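Local coordinates for HIAXHD3 (Humicola insolens, PDB 3ZXK), which hydrolyses alpha-L-arabinofuranosyl side chains, probably of arabinoxylan, as an exo-acting glycoside hydrolase of family 43, at residues Leu354-Ala368 with Val512-Val526. Residues are numbered along the deposited sequence; the frame is centred on the assembly and turned at random.
Sequences LILRTATVTGDLFAA and VFNFSTKSLGGEVKV
Leu354-Arg357 pairs antiparallel with Glu523-Val526 in one sheet, while Val512-Ser516 belongs to the other: a worked example of one segment serving both layers of a beta sandwich. Among the backbone bonds, Leu354 N meets Val526 O almost straight, at 177°. Leu356 O has two donors on opposite faces of its carbonyl plane: Val524 N, and Asn514 ND2 at 2.9 Å, an amide borrowed from the facing sheet. Farther on, Ser516 N bonds to Thr360 O and Thr362 N to Ser516 O, while a water ties Thr358 OG1 to Ser519 O and Gly522 N.

The salt bridge joins two side chains lying alongside each other: Arg357 NE reaches Glu523 OE1 at 3.0 Å, on its syn side but tilted out of the carboxylate plane.

Apolar contacts gather round two phenylalanines, with Leu356 CD1 touching Val526 and Val512 nearby. Leu365, with CG anti to the backbone N (chi1 -177°), lays CD1 over a face of the Phe513 ring, 3.5 Å from Phe513 CG, and also touches Phe515 CE1. The Thr362 side chain meets Phe515 at about a right angle. With Phe515 cut back to an alanine, Leu365 CD1 and Thr362 CG2 would probably lose their shared ring, leaving a gap.

In this concanavalin A-like domain, strand 523-533 lies between strands 354-357 and 380-388, whereas strand 509-516 runs between 372-375 and 396-403.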
loop_
_atom_site.group_PDB
_atom_site.type_symbol
_atom_site.label_atom_id
_atom_site.label_comp_id
_atom_site.label_asym_id
_atom_site.label_seq_id
_atom_site.Cartn_x
_atom_site.Cartn_y
_atom_site.Cartn_z
ATOM N N LEU A 354 -3.076 -4.285 -22.265
ATOM C CA LEU A 354 -2.126 -5.117 -21.571
ATOM C C LEU A 354 -2.292 -6.586 -21.987
ATOM O O LEU A 354 -3.374 -7.162 -21.836
ATOM C CB LEU A 354 -2.353 -4.994 -20.050
ATOM C CG LEU A 354 -1.625 -5.993 -19.106
ATOM C CD1 LEU A 354 -0.109 -5.756 -19.155
ATOM C CD2 LEU A 354 -2.132 -5.900 -17.667
ATOM N N ILE A 355 -1.233 -7.198 -22.516
ATOM C CA ILE A 355 -1.248 -8.644 -22.794
ATOM C C ILE A 355 -0.717 -9.398 -21.591
ATOM O O ILE A 355 0.385 -9.111 -21.093
ATOM C CB ILE A 355 -0.370 -8.990 -24.020
ATOM C CG1 ILE A 355 -0.870 -8.231 -25.254
ATOM C CG2 ILE A 355 -0.271 -10.505 -24.224
ATOM C CD1 ILE A 355 -2.117 -8.826 -25.854
ATOM N N LEU A 356 -1.542 -10.300 -21.058
ATOM C CA LEU A 356 -1.116 -11.239 -20.014
ATOM C C LEU A 356 -1.022 -12.627 -20.639
ATOM O O LEU A 356 -2.073 -13.246 -20.976
ATOM C CB LEU A 356 -2.126 -11.266 -18.863
ATOM C CG LEU A 356 -2.333 -9.997 -18.029
ATOM C CD1 LEU A 356 -3.430 -10.201 -16.967
ATOM C CD2 LEU A 356 -1.023 -9.634 -17.349
ATOM N N ARG A 357 0.203 -13.106 -20.885
ATOM C CA ARG A 357 0.404 -14.501 -21.277
ATOM C C ARG A 357 0.438 -15.374 -20.048
ATOM O O ARG A 357 1.023 -14.982 -19.050
ATOM C CB ARG A 357 1.712 -14.672 -22.052
ATOM C CG ARG A 357 1.716 -13.877 -23.359
ATOM C CD ARG A 357 2.916 -14.190 -24.215
ATOM N NE ARG A 357 2.703 -13.706 -25.583
ATOM C CZ ARG A 357 3.656 -13.652 -26.498
ATOM N NH1 ARG A 357 4.910 -14.016 -26.192
ATOM N NH2 ARG A 357 3.351 -13.192 -27.704
ATOM N N THR A 358 -0.194 -16.547 -20.075
ATOM C CA THR A 358 -0.059 -17.424 -18.904
ATOM C C THR A 358 1.425 -17.658 -18.543
ATOM O O THR A 358 2.258 -17.953 -19.419
ATOM C CB THR A 358 -0.782 -18.760 -19.118
ATOM O OG1 THR A 358 -0.309 -19.379 -20.332
ATOM C CG2 THR A 358 -2.283 -18.518 -19.255
ATOM N N ALA A 359 1.735 -17.527 -17.264
ATOM C CA ALA A 359 3.122 -17.595 -16.827
ATOM C C ALA A 359 3.387 -18.780 -15.904
ATOM O O ALA A 359 4.541 -19.129 -15.675
ATOM C CB ALA A 359 3.541 -16.292 -16.157
ATOM N N THR A 360 2.326 -19.412 -15.404
ATOM C CA THR A 360 2.449 -20.517 -14.438
ATOM C C THR A 360 1.424 -21.596 -14.752
ATOM O O THR A 360 0.260 -21.291 -15.058
ATOM C CB THR A 360 2.114 -20.015 -13.024
ATOM O OG1 THR A 360 2.925 -18.879 -12.721
ATOM C CG2 THR A 360 2.339 -21.084 -12.006
ATOM N N VAL A 361 1.850 -22.848 -14.663
ATOM C CA VAL A 361 0.937 -23.998 -14.732
ATOM C C VAL A 361 0.652 -24.415 -13.304
ATOM O O VAL A 361 1.547 -24.813 -12.572
ATOM C CB VAL A 361 1.559 -25.178 -15.541
ATOM C CG1 VAL A 361 0.675 -26.431 -15.471
ATOM C CG2 VAL A 361 1.824 -24.725 -16.973
ATOM N N THR A 362 -0.613 -24.294 -12.914
ATOM C CA THR A 362 -1.058 -24.552 -11.544
ATOM C C THR A 362 -2.589 -24.703 -11.509
ATOM O O THR A 362 -3.286 -24.197 -12.410
ATOM C CB THR A 362 -0.592 -23.418 -10.577
ATOM O OG1 THR A 362 -0.917 -23.754 -9.225
ATOM C CG2 THR A 362 -1.212 -22.060 -10.938
ATOM N N GLY A 363 -3.096 -25.402 -10.486
ATOM C CA GLY A 363 -4.536 -25.382 -10.151
ATOM C C GLY A 363 -4.863 -24.319 -9.112
ATOM O O GLY A 363 -6.027 -24.121 -8.750
ATOM N N ASP A 364 -3.831 -23.606 -8.673
ATOM C CA ASP A 364 -3.918 -22.762 -7.466
ATOM C C ASP A 364 -3.693 -21.302 -7.859
ATOM O O ASP A 364 -2.563 -20.920 -8.141
ATOM C CB ASP A 364 -2.838 -23.256 -6.489
ATOM C CG ASP A 364 -2.867 -22.561 -5.138
ATOM O OD1 ASP A 364 -3.615 -21.578 -4.958
ATOM O OD2 ASP A 364 -2.114 -23.024 -4.232
ATOM N N LEU A 365 -4.744 -20.470 -7.821
ATOM C CA LEU A 365 -4.571 -19.023 -8.099
ATOM C C LEU A 365 -3.442 -18.381 -7.276
ATOM O O LEU A 365 -2.729 -17.523 -7.756
ATOM C CB LEU A 365 -5.880 -18.251 -7.860
ATOM C CG LEU A 365 -5.838 -16.745 -8.178
ATOM C CD1 LEU A 365 -5.425 -16.365 -9.600
ATOM C CD2 LEU A 365 -7.200 -16.135 -7.870
ATOM N N PHE A 366 -3.252 -18.826 -6.033
ATOM C CA PHE A 366 -2.203 -18.190 -5.205
ATOM C C PHE A 366 -0.784 -18.531 -5.659
ATOM O O PHE A 366 0.180 -17.866 -5.241
ATOM C CB PHE A 366 -2.364 -18.552 -3.721
ATOM C CG PHE A 366 -3.654 -18.101 -3.127
ATOM C CD1 PHE A 366 -3.912 -16.742 -2.936
ATOM C CD2 PHE A 366 -4.628 -19.036 -2.773
ATOM C CE1 PHE A 366 -5.114 -16.322 -2.377
ATOM C CE2 PHE A 366 -5.834 -18.626 -2.208
ATOM C CZ PHE A 366 -6.074 -17.272 -2.023
ATOM N N ALA A 367 -0.637 -19.557 -6.497
ATOM C CA ALA A 367 0.668 -19.890 -7.035
ATOM C C ALA A 367 0.919 -19.212 -8.372
ATOM O O ALA A 367 2.020 -19.300 -8.900
ATOM C CB ALA A 367 0.813 -21.397 -7.176
ATOM N N ALA A 368 -0.098 -18.556 -8.934
ATOM C CA ALA A 368 0.040 -17.991 -10.298
ATOM C C ALA A 368 0.856 -16.720 -10.309
ATOM O O ALA A 368 0.542 -15.809 -9.546
ATOM C CB ALA A 368 -1.322 -17.725 -10.938
ATOM N N VAL A 512 -6.602 -8.771 -11.755
ATOM C CA VAL A 512 -6.829 -9.544 -12.972
ATOM C C VAL A 512 -5.731 -10.606 -13.052
ATOM O O VAL A 512 -4.562 -10.326 -12.743
ATOM C CB VAL A 512 -6.896 -8.651 -14.236
ATOM C CG1 VAL A 512 -5.688 -7.733 -14.389
ATOM C CG2 VAL A 512 -7.159 -9.509 -15.474
ATOM N N PHE A 513 -6.120 -11.826 -13.400
ATOM C CA PHE A 513 -5.194 -12.968 -13.439
ATOM C C PHE A 513 -5.361 -13.754 -14.725
ATOM O O PHE A 513 -6.390 -13.664 -15.404
ATOM C CB PHE A 513 -5.430 -13.887 -12.238
ATOM C CG PHE A 513 -6.782 -14.593 -12.249
ATOM C CD1 PHE A 513 -7.911 -13.968 -11.705
ATOM C CD2 PHE A 513 -6.932 -15.855 -12.833
ATOM C CE1 PHE A 513 -9.144 -14.606 -11.717
ATOM C CE2 PHE A 513 -8.155 -16.500 -12.820
ATOM C CZ PHE A 513 -9.265 -15.859 -12.292
ATOM N N ASN A 514 -4.363 -14.560 -15.020
ATOM C CA ASN A 514 -4.416 -15.474 -16.145
ATOM C C ASN A 514 -3.357 -16.550 -15.895
ATOM O O ASN A 514 -2.177 -16.250 -15.786
ATOM C CB ASN A 514 -4.156 -14.740 -17.457
ATOM C CG ASN A 514 -4.327 -15.653 -18.649
ATOM O OD1 ASN A 514 -5.054 -16.648 -18.562
ATOM N ND2 ASN A 514 -3.675 -15.322 -19.751
ATOM N N PHE A 515 -3.802 -17.798 -15.732
ATOM C CA PHE A 515 -2.875 -18.924 -15.564
ATOM C C PHE A 515 -3.415 -20.152 -16.271
ATOM O O PHE A 515 -4.546 -20.132 -16.790
ATOM C CB PHE A 515 -2.560 -19.207 -14.078
ATOM C CG PHE A 515 -3.738 -19.652 -13.255
ATOM C CD1 PHE A 515 -4.563 -18.714 -12.628
ATOM C CD2 PHE A 515 -4.018 -20.997 -13.083
ATOM C CE1 PHE A 515 -5.656 -19.117 -11.869
ATOM C CE2 PHE A 515 -5.115 -21.410 -12.328
ATOM C CZ PHE A 515 -5.929 -20.479 -11.703
ATOM N N SER A 516 -2.611 -21.215 -16.311
ATOM C CA SER A 516 -3.117 -22.438 -16.922
ATOM C C SER A 516 -2.981 -23.647 -16.052
ATOM O O SER A 516 -2.110 -23.754 -15.197
ATOM C CB SER A 516 -2.501 -22.729 -18.290
ATOM O OG SER A 516 -3.144 -23.857 -18.901
ATOM N N THR A 517 -3.939 -24.545 -16.232
ATOM C CA THR A 517 -3.899 -25.808 -15.510
ATOM C C THR A 517 -3.182 -26.901 -16.320
ATOM O O THR A 517 -2.863 -27.940 -15.776
ATOM C CB THR A 517 -5.301 -26.271 -15.117
ATOM O OG1 THR A 517 -6.075 -26.460 -16.305
ATOM C CG2 THR A 517 -5.978 -25.204 -14.230
ATOM N N LYS A 518 -2.909 -26.642 -17.603
ATOM C CA LYS A 518 -2.343 -27.658 -18.491
ATOM C C LYS A 518 -0.988 -27.277 -19.029
ATOM O O LYS A 518 -0.020 -27.991 -18.803
ATOM C CB LYS A 518 -3.287 -27.925 -19.659
ATOM C CG LYS A 518 -4.521 -28.698 -19.252
ATOM C CD LYS A 518 -5.412 -28.966 -20.451
ATOM C CE LYS A 518 -6.556 -29.889 -20.070
ATOM N NZ LYS A 518 -6.030 -31.160 -19.509
ATOM N N SER A 519 -0.930 -26.171 -19.769
ATOM C CA SER A 519 0.313 -25.753 -20.415
ATOM C C SER A 519 0.303 -24.283 -20.756
ATOM O O SER A 519 -0.745 -23.704 -20.907
ATOM C CB SER A 519 0.528 -26.562 -21.688
ATOM O OG SER A 519 -0.236 -26.001 -22.726
ATOM N N LEU A 520 1.482 -23.695 -20.900
ATOM C CA LEU A 520 1.567 -22.301 -21.295
ATOM C C LEU A 520 1.302 -22.116 -22.787
ATOM O O LEU A 520 1.185 -23.088 -23.523
ATOM C CB LEU A 520 2.920 -21.713 -20.901
ATOM C CG LEU A 520 3.350 -21.967 -19.457
ATOM C CD1 LEU A 520 4.728 -21.352 -19.249
ATOM C CD2 LEU A 520 2.352 -21.385 -18.450
ATOM N N GLY A 521 1.184 -20.864 -23.208
ATOM C CA GLY A 521 0.965 -20.537 -24.618
ATOM C C GLY A 521 -0.241 -19.648 -24.821
ATOM O O GLY A 521 -0.319 -18.926 -25.829
ATOM N N GLY A 522 -1.174 -19.690 -23.863
ATOM C CA GLY A 522 -2.380 -18.848 -23.908
ATOM C C GLY A 522 -2.136 -17.419 -23.496
ATOM O O GLY A 522 -1.116 -17.093 -22.857
ATOM N N GLU A 523 -3.048 -16.543 -23.900
ATOM C CA GLU A 523 -2.989 -15.138 -23.479
ATOM C C GLU A 523 -4.346 -14.475 -23.544
ATOM O O GLU A 523 -5.252 -14.889 -24.298
ATOM C CB GLU A 523 -1.964 -14.341 -24.311
ATOM C CG GLU A 523 -2.383 -14.065 -25.734
ATOM C CD GLU A 523 -1.258 -13.403 -26.522
ATOM O OE1 GLU A 523 -0.135 -13.940 -26.560
ATOM O OE2 GLU A 523 -1.475 -12.337 -27.115
ATOM N N VAL A 524 -4.479 -13.438 -22.731
ATOM C CA VAL A 524 -5.606 -12.562 -22.798
ATOM C C VAL A 524 -5.116 -11.136 -22.941
ATOM O O VAL A 524 -3.963 -10.826 -22.630
ATOM C CB VAL A 524 -6.539 -12.719 -21.566
ATOM C CG1 VAL A 524 -7.000 -14.172 -21.401
ATOM C CG2 VAL A 524 -5.889 -12.192 -20.308
ATOM N N LYS A 525 -6.015 -10.253 -23.378
ATOM C CA LYS A 525 -5.701 -8.849 -23.454
ATOM C C LYS A 525 -6.636 -8.124 -22.493
ATOM O O LYS A 525 -7.870 -8.266 -22.592
ATOM C CB LYS A 525 -5.909 -8.321 -24.892
ATOM C CG LYS A 525 -5.606 -6.814 -25.047
ATOM C CD LYS A 525 -5.550 -6.352 -26.502
ATOM C CE LYS A 525 -6.880 -6.464 -27.215
ATOM N NZ LYS A 525 -6.752 -5.959 -28.608
ATOM N N VAL A 526 -6.060 -7.350 -21.590
ATOM C CA VAL A 526 -6.846 -6.491 -20.725
ATOM C C VAL A 526 -6.958 -5.146 -21.413
ATOM O O VAL A 526 -5.961 -4.439 -21.585
ATOM C CB VAL A 526 -6.208 -6.356 -19.331
ATOM C CG1 VAL A 526 -7.216 -5.772 -18.376
ATOM C CG2 VAL A 526 -5.750 -7.723 -18.830
HETATM O O HOH W 1 -1.691 -21.252 -21.667
HETATM O O HOH W 2 1.813 -18.296 -22.163
HETATM O O HOH W 3 0.231 -17.057 -14.751
#